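Local atomic coordinates of lipoteichoic acid primase (Listeria monocytogenes, PDB entry 4UOP), a protein that is a lipoteichoic acid primase of the sulfatase family whose extracellular catalytic domain binds a magnesium ion. Residues A109-P121 with V335-N347. Numbering follows the deposited sequence.
Sequences ADAEWSVYTSTFP and VGGEIDIMPTVMN
Ser118, which leaves helix 109-117 with positive phi, ties the end of that helix to Ile339, in the segment leading into helix 341-347. Its OG, anti to the backbone N, donates to Ile339 O over 2.7 Å, lying in the carbonyl plane with a C=O...OG angle of 159°. A water adds a second link, 2.8 Å from both Val115 O and Met342 N, and accepts from the latter.

Around these polar links, Ile339 spreads its two branches over the first segment. CG2 packs against Ser114 CB (3.8 Å) and Thr119 O, while CG1 sits between the backbone N and the carbonyl carbon (chi1 57°), from where CD1 reaches the ring of Phe120 obliquely, 3.5 Å from CZ. The Phe120 side chain also touches Leu425 of helix 412-433. Val115 presents CG2 to Glu338 CB and to Ile341 CD1, 3.9 Å from the latter, its side chain lying aslant to both. Tyr282 touches all three of these side chains.

Beyond CG, Glu338 runs out extended toward the N-terminal part of helix 109-117, bringing its carboxylate alongside Ala111, with OE2 3.6 Å from CB. OE1 accepts from Thr102 N, and Ser114 OG is hydrogen-bonded to Thr102 O, so both segments hold the same loop residue.

The helix axes approach to 8.6 Å at 39°. Within the alpha/beta fold of the sulfatase family, this buried junction sets the helix that begins just before Thr108, a magnesium ligand, against the helix that follows strand 336-337 of the mixed sheet.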
loop_
_atom_site.group_PDB
_atom_site.type_symbol
_atom_site.label_atom_id
_atom_site.label_comp_id
_atom_site.label_asym_id
_atom_site.label_seq_id
_atom_site.Cartn_x
_atom_site.Cartn_y
_atom_site.Cartn_z
ATOM N N ALA B 109 -8.271 -6.353 7.537
ATOM C CA ALA B 109 -8.624 -7.292 6.487
ATOM C C ALA B 109 -7.457 -8.192 6.093
ATOM O O ALA B 109 -7.670 -9.357 5.750
ATOM C CB ALA B 109 -9.178 -6.564 5.276
ATOM N N ASP B 110 -6.240 -7.653 6.105
ATOM C CA ASP B 110 -5.049 -8.449 5.842
ATOM C C ASP B 110 -4.818 -9.501 6.934
ATOM O O ASP B 110 -4.342 -10.597 6.644
ATOM C CB ASP B 110 -3.807 -7.566 5.688
ATOM C CG ASP B 110 -3.832 -6.734 4.415
ATOM O OD1 ASP B 110 -4.598 -7.063 3.479
ATOM O OD2 ASP B 110 -3.059 -5.764 4.340
ATOM N N ALA B 111 -5.177 -9.176 8.173
ATOM C CA ALA B 111 -5.108 -10.153 9.244
ATOM C C ALA B 111 -6.060 -11.303 8.968
ATOM O O ALA B 111 -5.676 -12.472 9.043
ATOM C CB ALA B 111 -5.415 -9.501 10.577
ATOM N N GLU B 112 -7.311 -10.975 8.639
ATOM C CA GLU B 112 -8.297 -11.981 8.307
ATOM C C GLU B 112 -7.818 -12.814 7.124
ATOM O O GLU B 112 -7.930 -14.040 7.154
ATOM C CB GLU B 112 -9.628 -11.330 7.970
ATOM C CG GLU B 112 -10.333 -10.682 9.164
ATOM C CD GLU B 112 -11.744 -10.255 8.800
ATOM O OE1 GLU B 112 -12.610 -11.139 8.683
ATOM O OE2 GLU B 112 -11.967 -9.035 8.608
ATOM N N TRP B 113 -7.315 -12.142 6.089
ATOM C CA TRP B 113 -6.788 -12.833 4.906
ATOM C C TRP B 113 -5.747 -13.888 5.286
ATOM O O TRP B 113 -5.804 -15.048 4.813
ATOM C CB TRP B 113 -6.179 -11.828 3.909
ATOM C CG TRP B 113 -5.577 -12.518 2.727
ATOM C CD1 TRP B 113 -4.308 -12.986 2.614
ATOM C CD2 TRP B 113 -6.247 -12.891 1.519
ATOM N NE1 TRP B 113 -4.134 -13.612 1.402
ATOM C CE2 TRP B 113 -5.308 -13.564 0.708
ATOM C CE3 TRP B 113 -7.542 -12.707 1.035
ATOM C CZ2 TRP B 113 -5.632 -14.058 -0.553
ATOM C CZ3 TRP B 113 -7.859 -13.198 -0.220
ATOM C CH2 TRP B 113 -6.911 -13.857 -0.997
ATOM N N SER B 114 -4.771 -13.458 6.080
ATOM C CA SER B 114 -3.665 -14.305 6.526
ATOM C C SER B 114 -4.163 -15.516 7.296
ATOM O O SER B 114 -3.745 -16.647 7.054
ATOM C CB SER B 114 -2.713 -13.495 7.417
ATOM O OG SER B 114 -2.001 -12.554 6.663
ATOM N N VAL B 115 -5.086 -15.273 8.213
ATOM C CA VAL B 115 -5.602 -16.338 9.047
ATOM C C VAL B 115 -6.451 -17.340 8.254
ATOM O O VAL B 115 -6.253 -18.559 8.374
ATOM C CB VAL B 115 -6.364 -15.757 10.255
ATOM C CG1 VAL B 115 -7.032 -16.856 11.063
ATOM C CG2 VAL B 115 -5.393 -14.962 11.120
ATOM N N TYR B 116 -7.368 -16.855 7.426
ATOM C CA TYR B 116 -8.265 -17.767 6.714
ATOM C C TYR B 116 -7.554 -18.566 5.604
ATOM O O TYR B 116 -7.912 -19.718 5.372
ATOM C CB TYR B 116 -9.457 -17.041 6.093
ATOM C CG TYR B 116 -10.268 -16.176 7.036
ATOM C CD1 TYR B 116 -10.379 -16.480 8.374
ATOM C CD2 TYR B 116 -10.937 -15.052 6.562
ATOM C CE1 TYR B 116 -11.117 -15.670 9.227
ATOM C CE2 TYR B 116 -11.669 -14.242 7.400
ATOM C CZ TYR B 116 -11.751 -14.548 8.732
ATOM O OH TYR B 116 -12.471 -13.726 9.579
ATOM N N THR B 117 -6.604 -17.932 4.917
ATOM C CA THR B 117 -6.026 -18.491 3.689
ATOM C C THR B 117 -4.647 -19.112 3.865
ATOM O O THR B 117 -4.232 -19.908 3.011
ATOM C CB THR B 117 -5.910 -17.446 2.540
ATOM O OG1 THR B 117 -4.886 -16.481 2.830
ATOM C CG2 THR B 117 -7.227 -16.752 2.306
ATOM N N SER B 118 -3.923 -18.740 4.929
ATOM C CA SER B 118 -2.518 -19.100 5.076
ATOM C C SER B 118 -1.707 -18.714 3.829
ATOM O O SER B 118 -0.827 -19.460 3.386
ATOM C CB SER B 118 -2.373 -20.599 5.391
ATOM O OG SER B 118 -1.143 -20.876 6.029
ATOM N N THR B 119 -2.053 -17.582 3.233
ATOM C CA THR B 119 -1.251 -16.979 2.162
ATOM C C THR B 119 -0.969 -15.547 2.596
ATOM O O THR B 119 -1.685 -14.999 3.447
ATOM C CB THR B 119 -1.972 -16.980 0.789
ATOM O OG1 THR B 119 -3.096 -16.091 0.803
ATOM C CG2 THR B 119 -2.437 -18.346 0.420
ATOM N N PHE B 120 0.057 -14.943 2.003
ATOM C CA PHE B 120 0.475 -13.595 2.383
ATOM C C PHE B 120 -0.449 -12.528 1.819
ATOM O O PHE B 120 -0.947 -12.646 0.696
ATOM C CB PHE B 120 1.918 -13.338 1.937
ATOM C CG PHE B 120 2.929 -14.136 2.696
ATOM C CD1 PHE B 120 3.373 -13.712 3.931
ATOM C CD2 PHE B 120 3.425 -15.331 2.177
ATOM C CE1 PHE B 120 4.305 -14.452 4.640
ATOM C CE2 PHE B 120 4.354 -16.083 2.882
ATOM C CZ PHE B 120 4.802 -15.643 4.117
ATOM N N PRO B 121 -0.681 -11.461 2.593
ATOM C CA PRO B 121 -1.367 -10.328 1.995
ATOM C C PRO B 121 -0.472 -9.725 0.929
ATOM O O PRO B 121 0.738 -9.947 0.945
ATOM C CB PRO B 121 -1.572 -9.370 3.164
ATOM C CG PRO B 121 -0.545 -9.750 4.152
ATOM C CD PRO B 121 -0.256 -11.206 3.975
ATOM N N VAL B 335 8.407 -19.189 17.081
ATOM C CA VAL B 335 7.695 -18.010 16.598
ATOM C C VAL B 335 6.619 -18.365 15.602
ATOM O O VAL B 335 6.650 -19.417 14.960
ATOM C CB VAL B 335 8.599 -16.930 15.961
ATOM C CG1 VAL B 335 9.603 -16.443 16.970
ATOM C CG2 VAL B 335 9.271 -17.434 14.685
ATOM N N GLY B 336 5.667 -17.453 15.465
ATOM C CA GLY B 336 4.599 -17.611 14.519
ATOM C C GLY B 336 4.060 -16.275 14.080
ATOM O O GLY B 336 4.350 -15.238 14.690
ATOM N N GLY B 337 3.286 -16.315 13.006
ATOM C CA GLY B 337 2.542 -15.166 12.517
ATOM C C GLY B 337 1.135 -15.571 12.157
ATOM O O GLY B 337 0.770 -16.757 12.238
ATOM N N GLU B 338 0.320 -14.592 11.777
ATOM C CA GLU B 338 -1.081 -14.876 11.495
ATOM C C GLU B 338 -1.252 -15.961 10.410
ATOM O O GLU B 338 -2.160 -16.758 10.498
ATOM C CB GLU B 338 -1.837 -13.603 11.150
ATOM C CG GLU B 338 -2.179 -12.820 12.416
ATOM C CD GLU B 338 -2.361 -11.329 12.216
ATOM O OE1 GLU B 338 -1.720 -10.721 11.320
ATOM O OE2 GLU B 338 -3.129 -10.756 13.013
ATOM N N ILE B 339 -0.370 -15.993 9.430
ATOM C CA ILE B 339 -0.433 -17.057 8.413
ATOM C C ILE B 339 -0.280 -18.475 8.962
ATOM O O ILE B 339 -0.608 -19.446 8.263
ATOM C CB ILE B 339 0.611 -16.870 7.297
ATOM C CG1 ILE B 339 2.026 -16.796 7.877
ATOM C CG2 ILE B 339 0.271 -15.657 6.456
ATOM C CD1 ILE B 339 3.097 -17.036 6.841
ATOM N N ASP B 340 0.265 -18.606 10.168
ATOM C CA ASP B 340 0.501 -19.913 10.791
ATOM C C ASP B 340 -0.687 -20.474 11.575
ATOM O O ASP B 340 -0.654 -21.616 12.018
ATOM C CB ASP B 340 1.722 -19.833 11.710
ATOM C CG ASP B 340 2.989 -19.401 10.963
ATOM O OD1 ASP B 340 3.255 -19.987 9.882
ATOM O OD2 ASP B 340 3.691 -18.465 11.428
ATOM N N ILE B 341 -1.736 -19.668 11.772
ATOM C CA ILE B 341 -2.849 -20.122 12.597
ATOM C C ILE B 341 -3.570 -21.334 11.987
ATOM O O ILE B 341 -3.859 -22.295 12.705
ATOM C CB ILE B 341 -3.815 -18.969 12.950
ATOM C CG1 ILE B 341 -3.088 -17.999 13.894
ATOM C CG2 ILE B 341 -5.076 -19.528 13.594
ATOM C CD1 ILE B 341 -3.863 -16.734 14.271
ATOM N N MET B 342 -3.806 -21.330 10.675
ATOM C CA MET B 342 -4.548 -22.445 10.042
ATOM C C MET B 342 -3.833 -23.800 10.189
ATOM O O MET B 342 -4.422 -24.739 10.722
ATOM C CB MET B 342 -4.851 -22.164 8.574
ATOM C CG MET B 342 -5.514 -23.345 7.893
ATOM S SD MET B 342 -5.960 -23.059 6.186
ATOM C CE MET B 342 -6.585 -24.694 5.786
ATOM N N PRO B 343 -2.568 -23.904 9.738
ATOM C CA PRO B 343 -1.915 -25.215 9.899
ATOM C C PRO B 343 -1.798 -25.672 11.361
ATOM O O PRO B 343 -1.906 -26.867 11.637
ATOM C CB PRO B 343 -0.540 -25.021 9.244
ATOM C CG PRO B 343 -0.354 -23.533 9.152
ATOM C CD PRO B 343 -1.719 -22.957 8.995
ATOM N N THR B 344 -1.645 -24.726 12.295
ATOM C CA THR B 344 -1.548 -25.059 13.703
ATOM C C THR B 344 -2.887 -25.646 14.194
ATOM O O THR B 344 -2.929 -26.670 14.887
ATOM C CB THR B 344 -1.139 -23.811 14.527
ATOM O OG1 THR B 344 0.130 -23.321 14.070
ATOM C CG2 THR B 344 -1.030 -24.110 16.025
ATOM N N VAL B 345 -3.986 -24.984 13.835
ATOM C CA VAL B 345 -5.295 -25.407 14.269
ATOM C C VAL B 345 -5.742 -26.717 13.599
ATOM O O VAL B 345 -6.309 -27.581 14.260
ATOM C CB VAL B 345 -6.331 -24.287 14.041
ATOM C CG1 VAL B 345 -7.754 -24.804 14.274
ATOM C CG2 VAL B 345 -6.024 -23.136 14.982
ATOM N N MET B 346 -5.470 -26.864 12.311
ATOM C CA MET B 346 -5.868 -28.075 11.602
ATOM C C MET B 346 -5.203 -29.298 12.246
ATOM O O MET B 346 -5.838 -30.351 12.375
ATOM C CB MET B 346 -5.520 -28.001 10.115
ATOM C CG MET B 346 -6.255 -26.926 9.320
ATOM S SD MET B 346 -8.070 -26.967 9.423
ATOM C CE MET B 346 -8.362 -25.918 10.853
ATOM N N ASN B 347 -3.947 -29.162 12.666
ATOM C CA ASN B 347 -3.287 -30.259 13.373
ATOM C C ASN B 347 -4.014 -30.640 14.673
ATOM O O ASN B 347 -4.275 -31.820 14.941
ATOM C CB ASN B 347 -1.813 -29.927 13.630
ATOM C CG ASN B 347 -1.109 -30.998 14.444
ATOM O OD1 ASN B 347 -0.860 -32.106 13.948
ATOM N ND2 ASN B 347 -0.804 -30.697 15.687
HETATM O O HOH W 1 -3.597 -19.250 8.801
#